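Local structure of PDZ domain protein (Parabacteroides distasonis, 4L8N) at residues A[56-59]-A[60-63]; A[155-158]-A[159-162]; A[270-274]-A[275-279]. The protein is of unknown function but combines PDZ domains with a DUF4136 domain, binds magnesium, and probably recognises peptide or protein partners through its PDZ domains. All coordinates share one frame; numbering follows the deposited sequence.

Interaction 1: residues A[56-59]-A[60-63]; sequences GVPV and TEVS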
ATOM      1  N   GLY A  56      14.467 -38.935 -15.665  1.00 95.37           N
ATOM      2  CA  GLY A  56      13.331 -39.620 -16.269  1.00 96.79           C
ATOM      3  C   GLY A  56      12.114 -39.771 -15.382  1.00102.28           C
ATOM      4  O   GLY A  56      11.029 -40.069 -15.899  1.00104.02           O
ATOM      5  N   VAL A  57      12.263 -39.588 -14.047  1.00 98.41           N
ATOM      6  CA  VAL A  57      11.113 -39.723 -13.134  1.00 98.90           C
ATOM      7  C   VAL A  57      10.428 -38.346 -12.886  1.00101.14           C
ATOM      8  O   VAL A  57      11.082 -37.411 -12.405  1.00 98.79           O
ATOM      9  CB  VAL A  57      11.405 -40.483 -11.795  1.00103.75           C
ATOM     10  CG1 VAL A  57      12.709 -40.045 -11.137  1.00102.42           C
ATOM     11  CG2 VAL A  57      10.236 -40.385 -10.810  1.00103.01           C
ATOM     12  N   PRO A  58       9.097 -38.232 -13.173  1.00 97.90           N
ATOM     13  CA  PRO A  58       8.374 -36.972 -12.898  1.00 94.96           C
ATOM     14  C   PRO A  58       8.374 -36.632 -11.404  1.00 98.51           C
ATOM     15  O   PRO A  58       8.229 -37.523 -10.559  1.00100.22           O
ATOM     16  CB  PRO A  58       6.961 -37.258 -13.413  1.00 97.00           C
ATOM     17  CG  PRO A  58       7.116 -38.395 -14.354  1.00103.63           C
ATOM     18  CD  PRO A  58       8.181 -39.238 -13.739  1.00100.93           C
ATOM     19  N   VAL A  59       8.564 -35.338 -11.085  1.00 92.14           N
ATOM     20  CA  VAL A  59       8.700 -34.821  -9.717  1.00 90.45           C
ATOM     21  C   VAL A  59       7.396 -34.947  -8.913  1.00 97.41           C
ATOM     22  O   VAL A  59       7.428 -34.864  -7.680  1.00 96.60           O
ATOM     23  CB  VAL A  59       9.252 -33.375  -9.689  1.00 90.22           C
ATOM     24  CG1 VAL A  59      10.635 -33.307 -10.330  1.00 89.11           C
ATOM     25  CG2 VAL A  59       8.288 -32.386 -10.343  1.00 88.21           C
ATOM     26  N   THR A  60       6.267 -35.161  -9.608  1.00 96.98           N
ATOM     27  CA  THR A  60       4.956 -35.332  -8.989  1.00 98.74           C
ATOM     28  C   THR A  60       4.861 -36.743  -8.362  1.00108.48           C
ATOM     29  O   THR A  60       4.335 -36.891  -7.255  1.00109.44           O
ATOM     30  CB  THR A  60       3.817 -35.077 -10.015  1.00107.32           C
ATOM     31  OG1 THR A  60       3.878 -36.029 -11.080  1.00111.18           O
ATOM     32  CG2 THR A  60       3.828 -33.664 -10.579  1.00101.57           C
ATOM     33  N   GLU A  61       5.419 -37.761  -9.062  1.00107.63           N
ATOM     34  CA  GLU A  61       5.425 -39.189  -8.709  1.00110.30           C
ATOM     35  C   GLU A  61       6.462 -39.547  -7.612  1.00115.42           C
ATOM     36  O   GLU A  61       6.783 -40.725  -7.428  1.00117.91           O
ATOM     37  CB  GLU A  61       5.706 -40.021  -9.978  1.00113.27           C
ATOM     38  CG  GLU A  61       4.676 -39.837 -11.086  1.00123.98           C
ATOM     39  CD  GLU A  61       4.918 -40.571 -12.395  1.00147.09           C
ATOM     40  OE1 GLU A  61       5.794 -41.469 -12.444  1.00140.47           O
ATOM     41  OE2 GLU A  61       4.203 -40.257 -13.376  1.00136.23           O
ATOM     42  N   VAL A  62       6.956 -38.541  -6.874  1.00110.19           N
ATOM     43  CA  VAL A  62       7.970 -38.671  -5.824  1.00110.69           C
ATOM     44  C   VAL A  62       7.688 -37.625  -4.725  1.00112.58           C
ATOM     45  O   VAL A  62       7.172 -36.549  -5.029  1.00110.62           O
ATOM     46  CB  VAL A  62       9.375 -38.514  -6.482  1.00114.39           C
ATOM     47  CG1 VAL A  62      10.356 -37.698  -5.636  1.00113.15           C
ATOM     48  CG2 VAL A  62       9.964 -39.869  -6.863  1.00116.71           C
ATOM     49  N   SER A  63       8.023 -37.945  -3.461  1.00109.63           N
ATOM     50  CA  SER A  63       7.821 -37.045  -2.322  1.00108.23           C
ATOM     51  C   SER A  63       8.744 -35.812  -2.381  1.00108.94           C
ATOM     52  O   SER A  63       9.875 -35.896  -2.861  1.00108.16           O
ATOM     53  CB  SER A  63       8.037 -37.790  -1.007  1.00114.30           C
ATOM     54  OG  SER A  63       7.926 -36.936   0.121  1.00123.03           O
TER

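Interaction 2: residues A[155-158]-A[159-162]; sequences ENNR and KLET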
ATOM      1  N   GLU A 155      -1.976   8.726 -27.717  1.00 92.08           N
ATOM      2  CA  GLU A 155      -1.215   9.684 -28.524  1.00 92.70           C
ATOM      3  C   GLU A 155      -0.688  10.894 -27.735  1.00 95.47           C
ATOM      4  O   GLU A 155       0.404  11.388 -28.049  1.00 94.71           O
ATOM      5  CB  GLU A 155      -2.051  10.141 -29.723  1.00 96.03           C
ATOM      6  CG  GLU A 155      -2.056   9.123 -30.854  1.00103.46           C
ATOM      7  CD  GLU A 155      -0.688   8.738 -31.390  1.00119.18           C
ATOM      8  OE1 GLU A 155       0.164   9.639 -31.579  1.00114.96           O
ATOM      9  OE2 GLU A 155      -0.468   7.527 -31.621  1.00109.00           O
ATOM     10  N   ASN A 156      -1.431  11.322 -26.685  1.00 91.32           N
ATOM     11  CA  ASN A 156      -1.072  12.420 -25.779  1.00 91.18           C
ATOM     12  C   ASN A 156       0.222  12.116 -25.012  1.00 93.17           C
ATOM     13  O   ASN A 156       0.940  13.046 -24.629  1.00 93.79           O
ATOM     14  CB  ASN A 156      -2.209  12.686 -24.792  1.00 93.38           C
ATOM     15  CG  ASN A 156      -3.508  13.095 -25.454  1.00121.74           C
ATOM     16  OD1 ASN A 156      -3.640  14.198 -26.006  1.00120.15           O
ATOM     17  ND2 ASN A 156      -4.501  12.216 -25.413  1.00111.04           N
ATOM     18  N   ASN A 157       0.530  10.811 -24.824  1.00 87.16           N
ATOM     19  CA  ASN A 157       1.715  10.317 -24.121  1.00 84.85           C
ATOM     20  C   ASN A 157       2.519   9.296 -24.948  1.00 87.44           C
ATOM     21  O   ASN A 157       3.081   8.362 -24.365  1.00 86.12           O
ATOM     22  CB  ASN A 157       1.289   9.672 -22.807  1.00 82.68           C
ATOM     23  CG  ASN A 157       0.820  10.641 -21.766  1.00 96.47           C
ATOM     24  OD1 ASN A 157       1.610  11.382 -21.167  1.00 93.93           O
ATOM     25  ND2 ASN A 157      -0.473  10.628 -21.509  1.00 83.00           N
ATOM     26  N   ARG A 158       2.604   9.483 -26.287  1.00 84.08           N
ATOM     27  CA  ARG A 158       3.300   8.565 -27.203  1.00 83.55           C
ATOM     28  C   ARG A 158       4.768   8.343 -26.817  1.00 87.16           C
ATOM     29  O   ARG A 158       5.196   7.188 -26.723  1.00 86.23           O
ATOM     30  CB  ARG A 158       3.205   9.040 -28.666  1.00 84.64           C
ATOM     31  CG  ARG A 158       4.129   8.277 -29.621  1.00 88.47           C
ATOM     32  CD  ARG A 158       3.696   8.354 -31.070  1.00 96.50           C
ATOM     33  NE  ARG A 158       2.539   7.505 -31.351  1.00 99.35           N
ATOM     34  CZ  ARG A 158       2.605   6.202 -31.608  1.00113.29           C
ATOM     35  NH1 ARG A 158       3.778   5.577 -31.610  1.00101.42           N
ATOM     36  NH2 ARG A 158       1.500   5.512 -31.858  1.00 98.13           N
ATOM     37  N   LYS A 159       5.526   9.434 -26.597  1.00 83.50           N
ATOM     38  CA  LYS A 159       6.948   9.384 -26.252  1.00 81.92           C
ATOM     39  C   LYS A 159       7.207   8.469 -25.038  1.00 79.35           C
ATOM     40  O   LYS A 159       8.037   7.561 -25.137  1.00 77.94           O
ATOM     41  CB  LYS A 159       7.506  10.803 -25.998  1.00 86.78           C
ATOM     42  CG  LYS A 159       7.488  11.714 -27.232  1.00112.27           C
ATOM     43  CD  LYS A 159       8.121  13.079 -26.952  1.00125.61           C
ATOM     44  CE  LYS A 159       7.997  14.046 -28.110  1.00139.29           C
ATOM     45  NZ  LYS A 159       6.634  14.638 -28.217  1.00148.32           N
ATOM     46  N   LEU A 160       6.473   8.688 -23.927  1.00 72.47           N
ATOM     47  CA  LEU A 160       6.583   7.938 -22.670  1.00 69.67           C
ATOM     48  C   LEU A 160       6.154   6.467 -22.831  1.00 71.40           C
ATOM     49  O   LEU A 160       6.912   5.580 -22.449  1.00 70.75           O
ATOM     50  CB  LEU A 160       5.748   8.629 -21.567  1.00 69.54           C
ATOM     51  CG  LEU A 160       5.460   7.854 -20.270  1.00 72.56           C
ATOM     52  CD1 LEU A 160       6.731   7.597 -19.451  1.00 71.51           C
ATOM     53  CD2 LEU A 160       4.455   8.581 -19.435  1.00 73.49           C
ATOM     54  N   GLU A 161       4.958   6.217 -23.394  1.00 67.22           N
ATOM     55  CA  GLU A 161       4.400   4.872 -23.592  1.00 66.07           C
ATOM     56  C   GLU A 161       5.283   3.972 -24.466  1.00 68.80           C
ATOM     57  O   GLU A 161       5.305   2.761 -24.255  1.00 66.15           O
ATOM     58  CB  GLU A 161       2.991   4.945 -24.177  1.00 68.37           C
ATOM     59  CG  GLU A 161       1.970   5.419 -23.153  1.00 79.66           C
ATOM     60  CD  GLU A 161       0.508   5.180 -23.469  1.00100.68           C
ATOM     61  OE1 GLU A 161       0.197   4.246 -24.242  1.00 96.38           O
ATOM     62  OE2 GLU A 161      -0.334   5.893 -22.878  1.00100.61           O
ATOM     63  N   THR A 162       6.033   4.564 -25.409  1.00 66.80           N
ATOM     64  CA  THR A 162       6.945   3.837 -26.283  1.00 66.47           C
ATOM     65  C   THR A 162       8.145   3.356 -25.468  1.00 69.12           C
ATOM     66  O   THR A 162       8.586   2.225 -25.677  1.00 69.36           O
ATOM     67  CB  THR A 162       7.336   4.699 -27.482  1.00 71.40           C
ATOM     68  OG1 THR A 162       6.145   4.950 -28.219  1.00 76.01           O
ATOM     69  CG2 THR A 162       8.356   4.025 -28.394  1.00 66.98           C
TER

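Interaction 3: residues A[270-274]-A[275-279]; sequences DSYRL and DEYAR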
ATOM      1  N   ASP A 270      10.932  14.689  -4.403  1.00 81.03           N
ATOM      2  CA  ASP A 270      11.079  15.653  -5.504  1.00 81.42           C
ATOM      3  C   ASP A 270      10.324  15.205  -6.743  1.00 81.15           C
ATOM      4  O   ASP A 270       9.714  14.138  -6.736  1.00 79.06           O
ATOM      5  CB  ASP A 270      12.569  15.853  -5.871  1.00 84.31           C
ATOM      6  CG  ASP A 270      13.435  16.416  -4.767  1.00101.93           C
ATOM      7  OD1 ASP A 270      13.226  17.604  -4.389  1.00106.14           O
ATOM      8  OD2 ASP A 270      14.341  15.687  -4.294  1.00105.79           O
ATOM      9  N   SER A 271      10.365  16.028  -7.808  1.00 76.84           N
ATOM     10  CA  SER A 271       9.790  15.705  -9.104  1.00 75.70           C
ATOM     11  C   SER A 271      10.609  14.576  -9.726  1.00 77.81           C
ATOM     12  O   SER A 271      11.828  14.510  -9.522  1.00 77.84           O
ATOM     13  CB  SER A 271       9.779  16.931 -10.008  1.00 81.20           C
ATOM     14  OG  SER A 271       9.237  16.628 -11.283  1.00 91.62           O
ATOM     15  N   TYR A 272       9.937  13.657 -10.432  1.00 71.87           N
ATOM     16  CA  TYR A 272      10.588  12.495 -11.036  1.00 68.66           C
ATOM     17  C   TYR A 272       9.918  12.064 -12.359  1.00 70.92           C
ATOM     18  O   TYR A 272       8.692  12.147 -12.506  1.00 70.75           O
ATOM     19  CB  TYR A 272      10.600  11.345 -10.040  1.00 67.86           C
ATOM     20  CG  TYR A 272      11.682  10.338 -10.321  1.00 68.76           C
ATOM     21  CD1 TYR A 272      12.976  10.526  -9.848  1.00 70.72           C
ATOM     22  CD2 TYR A 272      11.421   9.201 -11.081  1.00 68.13           C
ATOM     23  CE1 TYR A 272      13.987   9.615 -10.131  1.00 69.84           C
ATOM     24  CE2 TYR A 272      12.425   8.286 -11.377  1.00 68.11           C
ATOM     25  CZ  TYR A 272      13.708   8.498 -10.898  1.00 75.20           C
ATOM     26  OH  TYR A 272      14.709   7.605 -11.181  1.00 74.75           O
ATOM     27  N   ARG A 273      10.750  11.628 -13.324  1.00 66.48           N
ATOM     28  CA  ARG A 273      10.354  11.191 -14.673  1.00 65.82           C
ATOM     29  C   ARG A 273       9.857   9.733 -14.678  1.00 67.91           C
ATOM     30  O   ARG A 273      10.556   8.838 -14.192  1.00 66.16           O
ATOM     31  CB  ARG A 273      11.536  11.344 -15.647  1.00 65.33           C
ATOM     32  CG  ARG A 273      11.964  12.785 -15.923  1.00 67.93           C
ATOM     33  CD  ARG A 273      13.005  12.871 -17.026  1.00 72.40           C
ATOM     34  NE  ARG A 273      12.453  12.478 -18.324  1.00 86.01           N
ATOM     35  CZ  ARG A 273      11.899  13.316 -19.196  1.00104.27           C
ATOM     36  NH1 ARG A 273      11.861  14.620 -18.943  1.00 96.17           N
ATOM     37  NH2 ARG A 273      11.394  12.860 -20.334  1.00 89.79           N
ATOM     38  N   LEU A 274       8.652   9.495 -15.235  1.00 65.20           N
ATOM     39  CA  LEU A 274       8.052   8.153 -15.293  1.00 63.71           C
ATOM     40  C   LEU A 274       8.831   7.222 -16.241  1.00 67.04           C
ATOM     41  O   LEU A 274       8.877   6.010 -15.988  1.00 65.97           O
ATOM     42  CB  LEU A 274       6.559   8.199 -15.675  1.00 63.71           C
ATOM     43  CG  LEU A 274       5.571   8.474 -14.516  1.00 68.20           C
ATOM     44  CD1 LEU A 274       4.231   8.901 -15.035  1.00 68.07           C
ATOM     45  CD2 LEU A 274       5.393   7.253 -13.619  1.00 70.23           C
ATOM     46  N   ASP A 275       9.476   7.783 -17.293  1.00 63.14           N
ATOM     47  CA  ASP A 275      10.277   6.984 -18.229  1.00 61.92           C
ATOM     48  C   ASP A 275      11.501   6.417 -17.507  1.00 63.47           C
ATOM     49  O   ASP A 275      11.770   5.213 -17.629  1.00 62.48           O
ATOM     50  CB  ASP A 275      10.669   7.763 -19.513  1.00 64.78           C
ATOM     51  CG  ASP A 275      11.244   9.168 -19.354  1.00 76.76           C
ATOM     52  OD1 ASP A 275      11.967   9.411 -18.363  1.00 76.09           O
ATOM     53  OD2 ASP A 275      11.063   9.990 -20.280  1.00 84.97           O
ATOM     54  N   GLU A 276      12.182   7.261 -16.697  1.00 58.66           N
ATOM     55  CA  GLU A 276      13.342   6.872 -15.898  1.00 57.69           C
ATOM     56  C   GLU A 276      12.928   5.833 -14.870  1.00 59.79           C
ATOM     57  O   GLU A 276      13.607   4.815 -14.732  1.00 60.78           O
ATOM     58  CB  GLU A 276      14.001   8.092 -15.234  1.00 60.20           C
ATOM     59  CG  GLU A 276      14.862   8.890 -16.207  1.00 78.57           C
ATOM     60  CD  GLU A 276      15.462  10.197 -15.720  1.00114.36           C
ATOM     61  OE1 GLU A 276      15.761  10.319 -14.508  1.00124.45           O
ATOM     62  OE2 GLU A 276      15.688  11.086 -16.573  1.00109.59           O
ATOM     63  N   TYR A 277      11.770   6.046 -14.223  1.00 54.43           N
ATOM     64  CA  TYR A 277      11.196   5.134 -13.240  1.00 52.40           C
ATOM     65  C   TYR A 277      10.961   3.744 -13.877  1.00 55.52           C
ATOM     66  O   TYR A 277      11.402   2.751 -13.298  1.00 53.59           O
ATOM     67  CB  TYR A 277       9.880   5.704 -12.624  1.00 52.23           C
ATOM     68  CG  TYR A 277       9.415   4.849 -11.464  1.00 50.21           C
ATOM     69  CD1 TYR A 277       9.897   5.067 -10.179  1.00 51.50           C
ATOM     70  CD2 TYR A 277       8.592   3.742 -11.672  1.00 49.20           C
ATOM     71  CE1 TYR A 277       9.561   4.219  -9.128  1.00 50.70           C
ATOM     72  CE2 TYR A 277       8.255   2.884 -10.626  1.00 48.54           C
ATOM     73  CZ  TYR A 277       8.766   3.113  -9.362  1.00 52.00           C
ATOM     74  OH  TYR A 277       8.487   2.254  -8.331  1.00 53.37           O
ATOM     75  N   ALA A 278      10.262   3.688 -15.051  1.00 53.44           N
ATOM     76  CA  ALA A 278       9.962   2.453 -15.808  1.00 53.65           C
ATOM     77  C   ALA A 278      11.260   1.693 -16.178  1.00 59.95           C
ATOM     78  O   ALA A 278      11.349   0.486 -15.924  1.00 59.16           O
ATOM     79  CB  ALA A 278       9.156   2.766 -17.074  1.00 54.68           C
ATOM     80  N   ARG A 279      12.277   2.415 -16.720  1.00 57.27           N
ATOM     81  CA  ARG A 279      13.574   1.847 -17.097  1.00 56.99           C
ATOM     82  C   ARG A 279      14.218   1.068 -15.950  1.00 58.09           C
ATOM     83  O   ARG A 279      14.737  -0.019 -16.192  1.00 59.35           O
ATOM     84  CB  ARG A 279      14.551   2.943 -17.568  1.00 60.22           C
ATOM     85  CG  ARG A 279      14.286   3.443 -18.964  1.00 69.32           C
ATOM     86  CD  ARG A 279      15.511   4.132 -19.519  1.00 77.90           C
ATOM     87  NE  ARG A 279      15.199   4.895 -20.733  1.00 84.75           N
ATOM     88  CZ  ARG A 279      15.194   4.387 -21.963  1.00 95.53           C
ATOM     89  NH1 ARG A 279      15.482   3.102 -22.162  1.00 77.31           N
ATOM     90  NH2 ARG A 279      14.904   5.158 -23.003  1.00 82.51           N
TER

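Interaction 1: residues A[56-59]-A[60-63]
Glu61 swings CG away from its own carbonyl carbon (chi1 -60°) and stays extended beyond it (chi2 177°), which lays its carboxylate against the ring of Pro58. The two side chains pass at a slant. Glu61 OE1 lies 3.5 Å from Pro58 CD, and Glu61 OE2 lies 3.6 Å from Pro58 CG. This is van der Waals contact between a charged group and ring carbons. The CD hydrogens sit next to the ring nitrogen, so the approach is probably mildly favourable.

The backbone beneath makes a beta turn over Pro58 to Glu61. Val59 and Thr60, at its corners, both have helix-like backbone angles. Glu61 N closes the turn on Pro58 O at 3.2 Å, but the bond is weak, bent to 132°. The turn brings the chain back far enough for two valines to meet: Val57 CG2 touches Val62 CG2 at 4.0 Å. These side chains cross at about a right angle, methyl against methyl.

Residues 56-63 belong to the PDZ domain. Strand 57-58 is an outermost strand of the domain's antiparallel sheet, and the turn leads from it toward helix 67-71. Val59 is the inward anchor: its backbone bonds to Glu52, and its side chain packs on Ile51 and Ile54 of strand 50-54.

Interaction 2: residues A[155-158]-A[159-162]
Arg158 and Thr162 meet one helical turn apart, and their contact centres on the carbonyl oxygen of Arg158. Thr162 OG1 donates to Arg158 O at 2.9 Å, and Thr162 N donates to the same oxygen at 3.1 Å. The two donors arrive from opposite faces of the carbonyl plane, with the hydroxyl well above it. Thr162 can do this because OG1 lies beside its own backbone N (chi1 -63°). It is the familiar bond of a helical threonine hydroxyl to the carbonyl four residues back.

The side chain of Arg158 heads elsewhere. It bends at chi3 (-75°) and turns its guanidinium edge to Glu155. NH2 and NE both grip Glu155 OE2, with Arg158 NH2 at 2.8 Å from it in a salt bridge. This ties the first residue of the helix to the short 3-10 segment before it.

Asn157 holds the N-cap position, yet its side chain makes no capping bond; its ND2 bonds to Asp154 instead. The residue contributes its backbone: Glu161 N donates to Asn157 O at 3.0 Å in a nearly straight bond (171°). Glu161 CG also lies 3.4 Å from Asn157 O, so that carbonyl is closely packed.

This is the start of helix 158-175 in the DUF4136 region. Glu161 bonds through OE2 to Tyr192 of strand 186-196 and through OE1 to the backbone N of Asp154. Leu160 packs on Tyr192 and on helix 274-285.

Interaction 3: residues A[270-274]-A[275-279]
Arg273 and Asp275 clasp each other side-on through two bonds. Arg273 NE donates to Asp275 OD1 at 3.1 Å, and Arg273 NH2 donates to Asp275 OD2 at 2.9 Å. Each nitrogen takes its own oxygen on the syn side. The guanidinium and carboxylate lie nearly coplanar, 25° apart. Two torsions make this possible. Asp275 holds CG between its backbone N and carbonyl carbon (chi1 48°), which turns the carboxylate back toward the helix start. Arg273 is extended at first, then folds at chi3 (67°) to meet it.

Glu276 adds a second acid. Its OE2 lies 3.3 Å from Arg273 CD and makes only a long salt bridge to Arg273 NE, at 3.9 Å. The three residues form a salt-bridge network on the first turn of helix 274-285, where Arg273 is the N-cap residue. Two acids here would probably interact well with the helix dipole. With an alanine in place of Asp275, the guanidinium is likely to lose both of these bonds, keep the long pairing to Glu276 and be freer to turn.

The helix belongs to the DUF4136 region. Asp270, near the start of the loop leading into it, is a magnesium-binding residue of this protein, although no ion is bound to this chain in the model.

Tyr272 sends its ring alongside the first turn. Its CE2 edge touches Tyr277 CB at 3.8 Å, and Tyr277 N lies near the ring plane, 3.7 Å from CE2. The two side chains cross at about a right angle. Tyr277 N itself donates to Arg273 O at 3.0 Å. Tyr277 OH bonds to Glu266, and its ring stacks with His281. The Tyr272 ring meets Phe228 of the second subunit edge-to-face.

Interaction 1 stands apart in the PDZ domain, its centre 49 Å from that of interaction 2 and 47 Å from that of interaction 3. Interactions 2 and 3 lie within the DUF4136 region, with centres 14 Å apart. They touch directly: Leu160 CD1 lies 3.5 Å from Asp275 N. Both occupy helix starts and use ion pairs at the N-terminal ends of their helices, whereas interaction 1 is an edge-strand turn with a weak backbone bond, a carboxylate lying on a proline ring and one valine-valine contact. Interactions 1 and 2 are surface contacts. Interaction 3 is partly buried and also borders the second subunit, which neither of the others touches.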